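Local atomic coordinates of Exo-arabinanase (Penicillium chrysogenum, PDB entry 3A72), a protein that probably hydrolyses alpha-1,5-linked L-arabinan from a chain end and here holds arabinobiose in its pocket. Residues A[50-55]-A[81-86]; A[22-27]-A[39-44]; A[101-106]-A[116-121]; A[72-77]-A[128-133]. All blocks are in the same frame, centred on the assembly; numbering follows the deposited sequence.

Contact 1: A[50-55]-A[81-86]; sequences VYFPIY and YQPFLY. With AHR (alpha-L-arabinofuranose), chain B.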
# COMPACT_ATOMS: atom_id res chain seq x y z
N VAL A 50 12.37 16.33 2.01
CA VAL A 50 11.25 15.64 2.65
C VAL A 50 11.68 14.26 3.18
O VAL A 50 12.65 13.63 2.74
CB VAL A 50 10.06 15.52 1.69
CG1 VAL A 50 9.42 16.87 1.41
CG2 VAL A 50 10.44 14.77 0.39
N TYR A 51 10.90 13.81 4.18
CA TYR A 51 11.15 12.58 4.90
C TYR A 51 9.84 11.86 5.13
O TYR A 51 8.76 12.45 4.98
CB TYR A 51 11.88 12.90 6.28
CG TYR A 51 11.03 13.88 7.09
CD1 TYR A 51 9.95 13.49 7.87
CD2 TYR A 51 11.29 15.23 7.06
CE1 TYR A 51 9.16 14.36 8.57
CE2 TYR A 51 10.51 16.13 7.76
CZ TYR A 51 9.44 15.69 8.52
OH TYR A 51 8.69 16.60 9.20
N PHE A 52 9.90 10.61 5.57
CA PHE A 52 8.71 9.88 6.01
C PHE A 52 8.63 9.87 7.54
O PHE A 52 9.50 9.30 8.19
CB PHE A 52 8.68 8.47 5.49
CG PHE A 52 8.57 8.34 3.99
CD1 PHE A 52 7.61 9.05 3.26
CD2 PHE A 52 9.41 7.48 3.30
CE1 PHE A 52 7.53 8.90 1.87
CE2 PHE A 52 9.31 7.30 1.94
CZ PHE A 52 8.36 8.03 1.23
N PRO A 53 7.61 10.49 8.12
CA PRO A 53 7.45 10.48 9.58
C PRO A 53 6.93 9.13 10.03
O PRO A 53 6.19 8.50 9.32
CB PRO A 53 6.42 11.56 9.85
CG PRO A 53 5.62 11.63 8.60
CD PRO A 53 6.55 11.28 7.46
N ILE A 54 7.32 8.74 11.25
CA ILE A 54 6.85 7.48 11.84
C ILE A 54 6.14 7.82 13.12
O ILE A 54 6.79 8.30 14.07
CB ILE A 54 8.00 6.51 12.07
CG1 ILE A 54 8.83 6.23 10.84
CG2 ILE A 54 7.49 5.21 12.68
CD1 ILE A 54 8.11 5.54 9.72
N TYR A 55 4.82 7.61 13.16
CA TYR A 55 4.00 7.88 14.33
C TYR A 55 3.56 6.55 14.91
O TYR A 55 3.21 5.62 14.20
CB TYR A 55 2.79 8.73 13.99
CG TYR A 55 3.04 10.23 13.93
CD1 TYR A 55 4.05 10.78 13.17
CD2 TYR A 55 2.20 11.10 14.60
CE1 TYR A 55 4.24 12.12 13.11
CE2 TYR A 55 2.38 12.47 14.54
CZ TYR A 55 3.41 12.99 13.80
OH TYR A 55 3.58 14.34 13.78
N TYR A 81 7.52 9.95 -2.12
CA TYR A 81 6.30 9.28 -2.54
C TYR A 81 6.27 7.81 -2.04
O TYR A 81 7.29 7.12 -2.00
CB TYR A 81 6.15 9.21 -4.04
CG TYR A 81 5.74 10.49 -4.76
CD1 TYR A 81 5.32 11.65 -4.09
CD2 TYR A 81 5.76 10.51 -6.16
CE1 TYR A 81 4.95 12.79 -4.81
CE2 TYR A 81 5.40 11.62 -6.86
CZ TYR A 81 5.00 12.77 -6.18
OH TYR A 81 4.60 13.91 -6.87
N GLN A 82 5.06 7.38 -1.72
CA GLN A 82 4.70 5.96 -1.71
C GLN A 82 5.52 5.11 -0.73
O GLN A 82 6.10 4.11 -1.08
CB GLN A 82 4.79 5.41 -3.14
CG GLN A 82 3.82 6.13 -4.06
CD GLN A 82 4.35 6.48 -5.44
OE1 GLN A 82 5.29 5.84 -5.94
NE2 GLN A 82 3.72 7.45 -6.07
N PRO A 83 5.47 5.49 0.56
CA PRO A 83 6.11 4.65 1.58
C PRO A 83 5.37 3.34 1.72
O PRO A 83 4.22 3.15 1.29
CB PRO A 83 5.96 5.49 2.86
CG PRO A 83 4.67 6.24 2.64
CD PRO A 83 4.72 6.59 1.16
N PHE A 84 6.00 2.40 2.41
CA PHE A 84 5.40 1.11 2.78
C PHE A 84 6.17 0.57 3.96
O PHE A 84 7.39 0.40 3.88
CB PHE A 84 5.45 0.08 1.62
CG PHE A 84 4.60 -1.11 1.94
CD1 PHE A 84 3.24 -1.04 1.79
CD2 PHE A 84 5.12 -2.27 2.48
CE1 PHE A 84 2.40 -2.05 2.14
CE2 PHE A 84 4.29 -3.31 2.84
CZ PHE A 84 2.94 -3.22 2.67
N LEU A 85 5.49 0.27 5.07
CA LEU A 85 6.06 -0.33 6.26
C LEU A 85 5.84 -1.83 6.27
O LEU A 85 4.74 -2.29 5.95
CB LEU A 85 5.47 0.28 7.52
CG LEU A 85 5.94 1.69 7.84
CD1 LEU A 85 5.00 2.30 8.88
CD2 LEU A 85 7.37 1.67 8.38
N TYR A 86 6.86 -2.59 6.70
CA TYR A 86 6.69 -4.05 6.76
C TYR A 86 7.58 -4.67 7.85
O TYR A 86 8.81 -4.57 7.78
CB TYR A 86 7.09 -4.68 5.43
CG TYR A 86 6.73 -6.13 5.31
CD1 TYR A 86 5.44 -6.60 5.55
CD2 TYR A 86 7.67 -7.09 4.94
CE1 TYR A 86 5.10 -7.92 5.44
CE2 TYR A 86 7.34 -8.44 4.80
CZ TYR A 86 6.07 -8.84 5.05
OH TYR A 86 5.76 -10.20 4.89
O5 AHR B . 1.76 9.01 -4.58
C5 AHR B . 1.86 10.35 -5.15
C4 AHR B . 1.12 10.38 -6.47
O4 AHR B . 1.82 9.48 -7.40
C3 AHR B . 1.25 11.72 -7.16
O3 AHR B . 0.25 12.66 -6.71
C2 AHR B . 0.95 11.32 -8.62
O2 AHR B . 1.53 12.23 -9.58
C1 AHR B . 1.61 9.93 -8.73

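Contact 2: A[22-27]-A[39-44]; sequences RTLYPR and TWENYS. With AHR (alpha-L-arabinofuranose), chain B.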
# COMPACT_ATOMS: atom_id res chain seq x y z
N ARG A 22 -0.25 18.24 1.18
CA ARG A 22 0.24 18.30 2.56
C ARG A 22 0.54 16.91 3.15
O ARG A 22 1.64 16.67 3.64
CB ARG A 22 -0.62 19.14 3.48
CG ARG A 22 -0.84 20.57 3.00
CD ARG A 22 -1.41 21.46 4.09
NE ARG A 22 -1.52 22.84 3.69
CZ ARG A 22 -2.57 23.39 3.11
NH1 ARG A 22 -3.66 22.66 2.79
NH2 ARG A 22 -2.53 24.70 2.85
N THR A 23 -0.47 16.04 3.08
CA THR A 23 -0.30 14.63 3.42
C THR A 23 -0.99 13.84 2.32
O THR A 23 -1.92 14.31 1.68
CB THR A 23 -0.92 14.27 4.79
OG1 THR A 23 -2.34 14.50 4.82
CG2 THR A 23 -0.35 15.12 5.89
N LEU A 24 -0.55 12.61 2.13
CA LEU A 24 -1.15 11.69 1.17
C LEU A 24 -0.58 10.30 1.39
O LEU A 24 0.54 10.19 1.93
CB LEU A 24 -0.78 12.11 -0.29
CG LEU A 24 -1.73 11.59 -1.38
CD1 LEU A 24 -3.07 12.32 -1.36
CD2 LEU A 24 -1.06 11.73 -2.75
N TYR A 25 -1.27 9.26 0.97
CA TYR A 25 -0.71 7.93 0.82
C TYR A 25 -0.42 7.29 2.18
O TYR A 25 0.74 7.12 2.59
CB TYR A 25 0.52 7.94 -0.09
CG TYR A 25 0.81 6.63 -0.78
CD1 TYR A 25 0.53 6.48 -2.14
CD2 TYR A 25 1.30 5.51 -0.09
CE1 TYR A 25 0.76 5.28 -2.81
CE2 TYR A 25 1.55 4.31 -0.77
CZ TYR A 25 1.27 4.21 -2.10
OH TYR A 25 1.52 3.04 -2.81
N PRO A 26 -1.47 6.95 2.94
CA PRO A 26 -1.27 6.38 4.27
C PRO A 26 -0.76 4.97 4.18
O PRO A 26 -1.29 4.17 3.39
CB PRO A 26 -2.69 6.37 4.85
CG PRO A 26 -3.56 6.15 3.63
CD PRO A 26 -2.90 6.96 2.54
N ARG A 27 0.17 4.60 5.03
CA ARG A 27 0.56 3.19 5.23
C ARG A 27 0.77 3.00 6.73
O ARG A 27 1.11 3.91 7.46
CB ARG A 27 1.77 2.79 4.39
CG ARG A 27 1.47 2.73 2.89
CD ARG A 27 0.59 1.55 2.56
NE ARG A 27 0.35 1.36 1.12
CZ ARG A 27 -0.72 1.85 0.47
NH1 ARG A 27 -1.62 2.61 1.05
NH2 ARG A 27 -0.86 1.52 -0.81
N THR A 39 2.69 6.00 8.71
CA THR A 39 3.46 6.94 7.91
C THR A 39 2.64 7.38 6.71
O THR A 39 1.50 6.92 6.47
CB THR A 39 4.80 6.30 7.49
OG1 THR A 39 5.67 7.31 6.96
CG2 THR A 39 4.63 5.25 6.43
N TRP A 40 3.17 8.33 5.94
CA TRP A 40 2.52 8.98 4.84
C TRP A 40 3.54 9.82 4.10
O TRP A 40 4.61 10.12 4.61
CB TRP A 40 1.34 9.86 5.33
CG TRP A 40 1.74 10.87 6.35
CD1 TRP A 40 2.20 12.13 6.14
CD2 TRP A 40 1.73 10.67 7.78
NE1 TRP A 40 2.45 12.68 7.37
CE2 TRP A 40 2.18 11.87 8.39
CE3 TRP A 40 1.34 9.64 8.64
CZ2 TRP A 40 2.31 12.04 9.75
CZ3 TRP A 40 1.45 9.80 10.01
CH2 TRP A 40 1.91 11.01 10.55
N GLU A 41 3.20 10.20 2.88
CA GLU A 41 3.89 11.24 2.15
C GLU A 41 3.66 12.58 2.84
O GLU A 41 2.50 12.98 3.06
CB GLU A 41 3.37 11.36 0.72
CG GLU A 41 3.56 10.10 -0.13
CD GLU A 41 2.87 10.11 -1.47
OE1 GLU A 41 2.15 11.11 -1.78
OE2 GLU A 41 3.00 9.09 -2.21
N ASN A 42 4.75 13.24 3.22
CA ASN A 42 4.73 14.41 4.10
C ASN A 42 5.31 15.58 3.33
O ASN A 42 6.55 15.65 3.11
CB ASN A 42 5.51 14.04 5.36
CG ASN A 42 5.40 15.04 6.48
OD1 ASN A 42 6.39 15.81 6.81
ND2 ASN A 42 4.32 15.14 7.07
N TYR A 43 4.46 16.46 2.88
CA TYR A 43 4.83 17.52 1.89
C TYR A 43 5.28 18.79 2.61
O TYR A 43 4.72 19.87 2.49
CB TYR A 43 3.67 17.78 0.95
CG TYR A 43 3.32 16.64 0.03
CD1 TYR A 43 3.68 16.68 -1.31
CD2 TYR A 43 2.64 15.50 0.49
CE1 TYR A 43 3.39 15.65 -2.19
CE2 TYR A 43 2.34 14.46 -0.41
CZ TYR A 43 2.74 14.55 -1.73
OH TYR A 43 2.46 13.55 -2.63
N SER A 44 6.36 18.66 3.35
CA SER A 44 6.97 19.77 4.07
C SER A 44 7.70 20.66 3.06
O SER A 44 8.24 20.21 2.07
CB SER A 44 7.85 19.26 5.17
OG SER A 44 8.88 18.40 4.69
O5 AHR B . 1.76 9.01 -4.58
C5 AHR B . 1.86 10.35 -5.15
C4 AHR B . 1.12 10.38 -6.47
O4 AHR B . 1.82 9.48 -7.40
C3 AHR B . 1.25 11.72 -7.16
O3 AHR B . 0.25 12.66 -6.71
C2 AHR B . 0.95 11.32 -8.62
O2 AHR B . 1.53 12.23 -9.58
C1 AHR B . 1.61 9.93 -8.73

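Contact 3: A[101-106]-A[116-121]; sequences LLAGSS and IVLYAS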
# COMPACT_ATOMS: atom_id res chain seq x y z
N LEU A 101 10.96 -2.81 8.13
CA LEU A 101 11.39 -2.25 6.86
C LEU A 101 10.48 -1.09 6.45
O LEU A 101 9.28 -1.08 6.72
CB LEU A 101 11.37 -3.30 5.76
CG LEU A 101 12.21 -4.54 6.05
CD1 LEU A 101 12.04 -5.57 4.95
CD2 LEU A 101 13.68 -4.15 6.21
N LEU A 102 11.09 -0.15 5.76
CA LEU A 102 10.36 0.88 5.02
C LEU A 102 10.89 0.86 3.59
O LEU A 102 12.12 1.02 3.39
CB LEU A 102 10.45 2.28 5.62
CG LEU A 102 9.68 3.34 4.82
CD1 LEU A 102 9.03 4.37 5.69
CD2 LEU A 102 10.57 4.04 3.80
N ALA A 103 10.01 0.70 2.62
CA ALA A 103 10.32 0.98 1.23
C ALA A 103 9.64 2.28 0.85
O ALA A 103 8.55 2.59 1.34
CB ALA A 103 9.90 -0.13 0.32
N GLY A 104 10.21 3.05 -0.07
CA GLY A 104 9.56 4.24 -0.54
C GLY A 104 10.40 4.91 -1.59
O GLY A 104 11.55 4.47 -1.83
N SER A 105 9.88 5.95 -2.24
CA SER A 105 10.53 6.50 -3.40
C SER A 105 11.24 7.81 -3.09
O SER A 105 10.63 8.81 -2.67
CB SER A 105 9.53 6.66 -4.53
OG SER A 105 10.22 6.96 -5.73
N SER A 106 12.55 7.81 -3.36
CA SER A 106 13.44 8.95 -3.30
C SER A 106 13.37 9.67 -4.62
O SER A 106 13.64 9.08 -5.68
CB SER A 106 14.86 8.42 -3.05
OG SER A 106 15.83 9.44 -3.28
N ILE A 116 13.01 3.57 -5.72
CA ILE A 116 12.43 2.83 -4.59
C ILE A 116 13.58 2.27 -3.80
O ILE A 116 14.33 1.40 -4.31
CB ILE A 116 11.46 1.75 -5.05
CG1 ILE A 116 10.29 2.34 -5.81
CG2 ILE A 116 11.01 0.93 -3.86
CD1 ILE A 116 9.42 1.31 -6.51
N VAL A 117 13.73 2.77 -2.59
CA VAL A 117 14.81 2.42 -1.66
C VAL A 117 14.22 1.69 -0.45
O VAL A 117 13.04 1.82 -0.13
CB VAL A 117 15.59 3.65 -1.25
CG1 VAL A 117 16.35 4.23 -2.45
CG2 VAL A 117 14.75 4.70 -0.54
N LEU A 118 15.08 0.92 0.20
CA LEU A 118 14.75 0.10 1.34
C LEU A 118 15.60 0.51 2.55
O LEU A 118 16.83 0.49 2.46
CB LEU A 118 14.96 -1.41 1.03
CG LEU A 118 14.46 -2.36 2.09
CD1 LEU A 118 12.97 -2.37 2.18
CD2 LEU A 118 15.02 -3.75 1.81
N TYR A 119 14.94 0.85 3.65
CA TYR A 119 15.50 1.17 4.94
C TYR A 119 15.05 0.12 5.95
O TYR A 119 13.99 -0.48 5.85
CB TYR A 119 15.02 2.58 5.41
CG TYR A 119 15.87 3.67 4.78
CD1 TYR A 119 16.85 4.31 5.50
CD2 TYR A 119 15.72 4.06 3.45
CE1 TYR A 119 17.64 5.29 4.96
CE2 TYR A 119 16.51 5.01 2.86
CZ TYR A 119 17.48 5.64 3.62
OH TYR A 119 18.28 6.57 2.97
N ALA A 120 15.89 -0.10 6.98
CA ALA A 120 15.59 -1.08 8.03
C ALA A 120 15.83 -0.47 9.39
O ALA A 120 16.76 0.33 9.62
CB ALA A 120 16.44 -2.30 7.88
N SER A 121 15.01 -0.90 10.34
CA SER A 121 15.12 -0.58 11.73
C SER A 121 15.14 -1.86 12.56
O SER A 121 14.30 -2.76 12.34
CB SER A 121 13.91 0.26 12.19
OG SER A 121 13.91 0.42 13.61

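Contact 4: A[72-77]-A[128-133]; sequences DTVNGY and WDFVSH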
# COMPACT_ATOMS: atom_id res chain seq x y z
N ASP A 72 16.26 10.78 3.63
CA ASP A 72 16.94 10.30 2.43
C ASP A 72 18.44 10.45 2.57
O ASP A 72 19.08 11.36 2.03
CB ASP A 72 16.44 11.05 1.21
CG ASP A 72 16.96 10.43 -0.10
OD1 ASP A 72 17.78 9.48 -0.04
OD2 ASP A 72 16.53 10.93 -1.17
N THR A 73 19.04 9.53 3.34
CA THR A 73 20.46 9.52 3.56
C THR A 73 21.23 8.97 2.37
O THR A 73 22.43 9.19 2.26
CB THR A 73 20.81 8.68 4.82
OG1 THR A 73 20.35 7.36 4.60
CG2 THR A 73 20.20 9.30 6.05
N VAL A 74 20.55 8.23 1.46
CA VAL A 74 21.26 7.61 0.35
C VAL A 74 21.44 8.61 -0.81
O VAL A 74 22.58 8.67 -1.37
CB VAL A 74 20.58 6.32 -0.05
CG1 VAL A 74 19.14 6.46 -0.45
CG2 VAL A 74 21.44 5.68 -1.15
N ASN A 75 20.41 9.35 -1.18
CA ASN A 75 20.50 10.27 -2.29
C ASN A 75 20.45 11.74 -1.93
O ASN A 75 20.89 12.59 -2.68
CB ASN A 75 19.34 10.03 -3.27
CG ASN A 75 19.37 8.67 -3.93
OD1 ASN A 75 20.43 8.10 -4.21
ND2 ASN A 75 18.19 8.14 -4.20
N GLY A 76 19.83 12.08 -0.81
CA GLY A 76 19.62 13.44 -0.44
C GLY A 76 18.52 14.15 -1.21
O GLY A 76 18.41 15.37 -1.11
N TYR A 77 17.75 13.44 -1.98
CA TYR A 77 16.68 13.99 -2.82
C TYR A 77 15.44 14.31 -2.01
O TYR A 77 14.75 15.32 -2.25
CB TYR A 77 16.29 13.06 -3.95
CG TYR A 77 17.38 12.62 -4.91
CD1 TYR A 77 18.58 13.31 -5.05
CD2 TYR A 77 17.23 11.46 -5.67
CE1 TYR A 77 19.55 12.86 -5.93
CE2 TYR A 77 18.18 11.01 -6.53
CZ TYR A 77 19.34 11.69 -6.66
OH TYR A 77 20.30 11.19 -7.53
N TRP A 128 16.96 4.05 11.94
CA TRP A 128 16.86 3.51 10.57
C TRP A 128 18.23 3.55 9.92
O TRP A 128 19.02 4.48 10.12
CB TRP A 128 15.91 4.37 9.71
CG TRP A 128 14.53 4.41 10.27
CD1 TRP A 128 14.01 5.31 11.15
CD2 TRP A 128 13.51 3.48 10.00
NE1 TRP A 128 12.72 4.94 11.38
CE2 TRP A 128 12.35 3.84 10.71
CE3 TRP A 128 13.41 2.34 9.16
CZ2 TRP A 128 11.19 3.12 10.64
CZ3 TRP A 128 12.25 1.63 9.09
CH2 TRP A 128 11.11 2.02 9.82
N ASP A 129 18.45 2.57 9.04
CA ASP A 129 19.63 2.54 8.20
C ASP A 129 19.22 2.14 6.77
O ASP A 129 18.38 1.28 6.56
CB ASP A 129 20.64 1.51 8.67
CG ASP A 129 21.34 2.04 9.90
OD1 ASP A 129 22.25 2.91 9.77
OD2 ASP A 129 20.94 1.60 11.00
N PHE A 130 19.88 2.76 5.81
CA PHE A 130 19.71 2.39 4.39
C PHE A 130 20.21 0.96 4.18
O PHE A 130 21.29 0.63 4.65
CB PHE A 130 20.47 3.37 3.50
CG PHE A 130 20.53 2.95 2.04
CD1 PHE A 130 19.46 3.07 1.23
CD2 PHE A 130 21.70 2.44 1.52
CE1 PHE A 130 19.51 2.65 -0.07
CE2 PHE A 130 21.76 2.02 0.21
CZ PHE A 130 20.66 2.13 -0.61
N VAL A 131 19.46 0.18 3.42
CA VAL A 131 19.86 -1.18 3.04
C VAL A 131 20.17 -1.30 1.58
O VAL A 131 21.28 -1.77 1.23
CB VAL A 131 18.78 -2.22 3.47
CG1 VAL A 131 19.28 -3.60 3.11
CG2 VAL A 131 18.45 -2.13 4.95
N SER A 132 19.25 -0.93 0.67
CA SER A 132 19.51 -1.10 -0.74
C SER A 132 18.54 -0.25 -1.57
O SER A 132 17.48 0.15 -1.10
CB SER A 132 19.42 -2.55 -1.13
OG SER A 132 18.12 -2.97 -0.92
N HIS A 133 18.93 -0.07 -2.83
CA HIS A 133 17.98 0.33 -3.85
C HIS A 133 17.27 -0.91 -4.35
O HIS A 133 17.90 -1.93 -4.59
CB HIS A 133 18.70 0.91 -5.06
CG HIS A 133 19.47 2.15 -4.76
ND1 HIS A 133 20.81 2.31 -4.35
CD2 HIS A 133 18.98 3.37 -4.84
CE1 HIS A 133 21.05 3.63 -4.20
NE2 HIS A 133 19.94 4.30 -4.49
O HOH W 1 21.02 5.65 6.53

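Contact 1: A[50-55]-A[81-86]
Pro83 sets its CB over the centre of one face of the Phe52 ring. That CB stands 3.7 Å from the centroid of the Phe52 ring and almost exactly on the ring normal, a well-centred CH-pi contact. CD of the same proline reaches the rim as well, 3.7 Å from Phe52 CE1, while the far end of the ring is turned edge-on to the backbone before the proline: Phe52 CZ comes within 3.5 Å of Tyr81 O, close to the ring plane. The phenyl gets there because its CG is anti to the carbonyl carbon (chi1 -64°), which sends the ring across the gap. Further along, Ile54 and Leu85 come together at their methyls, 4.2 Å between Ile54 CD1 and Leu85 CD2, a lighter touch between two branched chains set at a slant. No hydrogen bond joins the two segments. Their strand axes stay 9.4 Å apart and run in roughly the same direction, 35° from parallel. This is packing between two neighbouring four-stranded blades of a six-bladed beta-propeller, the sialidase-type fold: 52-55 belongs to the third strand of one blade and 82-86 to the first strand of the next. The chain turns a corner at Tyr81, and there the contact passes into the sugar pocket. One face of the Tyr81 ring carries C5 of the bound arabinofuranose, 3.8 Å from Tyr81 CD1. The amide of Gln82 donates from NE2 to the arabinofuranose O5 at 2.9 Å, nearly straight at 170°; Glu151 N donates to Gln82 OE1, which fixes the turn of the amide.

Contact 2: A[22-27]-A[39-44]
Leu24 and Glu41 pair as a hydrogen-bonded antiparallel couple in the hairpin made by the first two strands of a propeller blade. Glu41 N donates to Leu24 O at 2.8 Å, and Leu24 N returns a longer bond to Glu41 O. Beyond them the register slips by one residue, a beta bulge around Tyr25 and Pro26. Tyr25 O accepts no N-H from the facing strand there and meets the CA-H of Trp40 instead, with Trp40 CA 3.4 Å from Tyr25 O. Regular pairing resumes at Arg27 and Thr39, whose N and O atoms exchange two nearly straight bonds, Arg27 N to Thr39 O and Thr39 N to Arg27 O. At the other end Tyr43 N donates to Arg22 O at 2.9 Å. The hydroxyl of Thr39 is bound by Pro53 O in the next strand, that of Thr23 by Ala334 O, and the Arg22 guanidinium reaches Ser16 O. Arg27 NH1 goes back to Pro26 O, while one face of its guanidinium carries Tyr25 CE2. The carboxylate of Glu41 is held at both oxygens. With the chain extended beyond CG (chi2 171°), it packs on Tyr25, whose CB is 3.5 Å from Glu41 OE2, and the Tyr25 ring and the carboxylate are only 16° from parallel. OE2 takes the O5 hydroxyl of the bound arabinofuranose, at 2.7 Å from Glu41 OE2 to O5, and also the backbone N of Gln82. Tyr43 OH donates to Glu41 OE1 at 2.6 Å, approaching from above the carboxylate plane.

Contact 3: A[101-106]-A[116-121]
Leu118 carries its CG opposite its backbone nitrogen (chi1 -171°), which bends CD1 back over the partner strand onto Leu101 and Ala103. Leu118 CD1 lies 4.0 Å from Leu101 CB and 4.2 Å from Ala103 CB. Leu101 takes the other setting, CG beside its own nitrogen (chi1 -56°), with Leu101 CD2 lying 3.7 Å from Ala120 CB. Ile116 completes this apolar face, which Pro152 and Leu154 of the next blade's first strand pack against at Ala103.

On the reverse face Gly104 has no side chain beside Val117, and Val117 CG2 settles 3.5 Å from Gly104 O. The same methyl sits in plane at the edge of the Tyr119 ring, whose hydroxyl reaches across to Thr73 OG1.

Between the two faces the backbones are laced evenly. Leu102 and Tyr119 trade two bonds, with Tyr119 N to Leu102 O the straightest at 2.8 Å and 178°; Gly104 and Val117 trade two more, the one from Gly104 N to Val117 O being the longer at 3.1 Å. In between, CA-H groups point at the same carbonyls, as where Ala103 CA comes 3.2 Å from Val117 O. This buried antiparallel pair forms the two middle strands, 100-106 and 114-121, of a four-stranded blade in a sialidase-type beta-propeller.

Contact 4: A[72-77]-A[128-133]
Val74 drives its side chain against one face of the Phe130 ring. CG2, anti to the backbone N with chi1 of Val74 at 58°, sits 3.8 Å from the Phe130 ring centroid and 14° off the normal, a CH-pi contact displaced toward the rim. The branch point follows, with Val74 CB 3.7 Å from Phe130 CD1, so the valine straddles the ring from CD1 to CZ. On the opposite face the Phe130 ring carries the backbone N of Ser132, and it is thus filled on both sides. Val74 CG2 also brushes the imidazole of His133, reached obliquely.

Away from this wedge the contact thins out. Asn75 lies beside the His133 ring, and no direct hydrogen bond crosses between the segments. Thr73, on the exposed side, runs antiparallel past the Phe130 side chain and is joined to the backbone of that residue through water: the solvent molecule lies 2.7 Å from Thr73 OG1 and accepts from Phe130 N at 3.2 Å.

The loop keeps its shape by its own bonds. Asp72 OD1 accepts from Asn75 N at 2.9 Å, an Asx motif, and the CB of Asn75 rests over the face of the Tyr77 ring. Asp72 OD2 and Asn75 ND2 both reach Ser106 OG, and Thr73 OG1 meets Tyr119 OH. The loop that leaves strand 65-70 of one blade for strand 79-80 is thereby laid against the next blade, over its outermost strand 129-137 and the adjoining 114-121.

In the fold
Along the chain contact 2 comes first, then contact 1; contact 3 follows, with both its segments lying between the two of contact 4. Contact 2 ties the first two strands of one propeller blade, contact 3 the two middle strands of the next. Contact 1 bridges these blades, its centre about 7 Å from that of contact 2 and about 8 Å from that of contact 3, and contact 4 joins them again at the periphery, about 7 Å from contact 3, centre to centre. The centres of contacts 2 and 4 are about 18 Å apart, and the two do not touch. The series therefore runs outward from the arabinose pocket, where contacts 1 and 2 both bind the same sugar, to the surface.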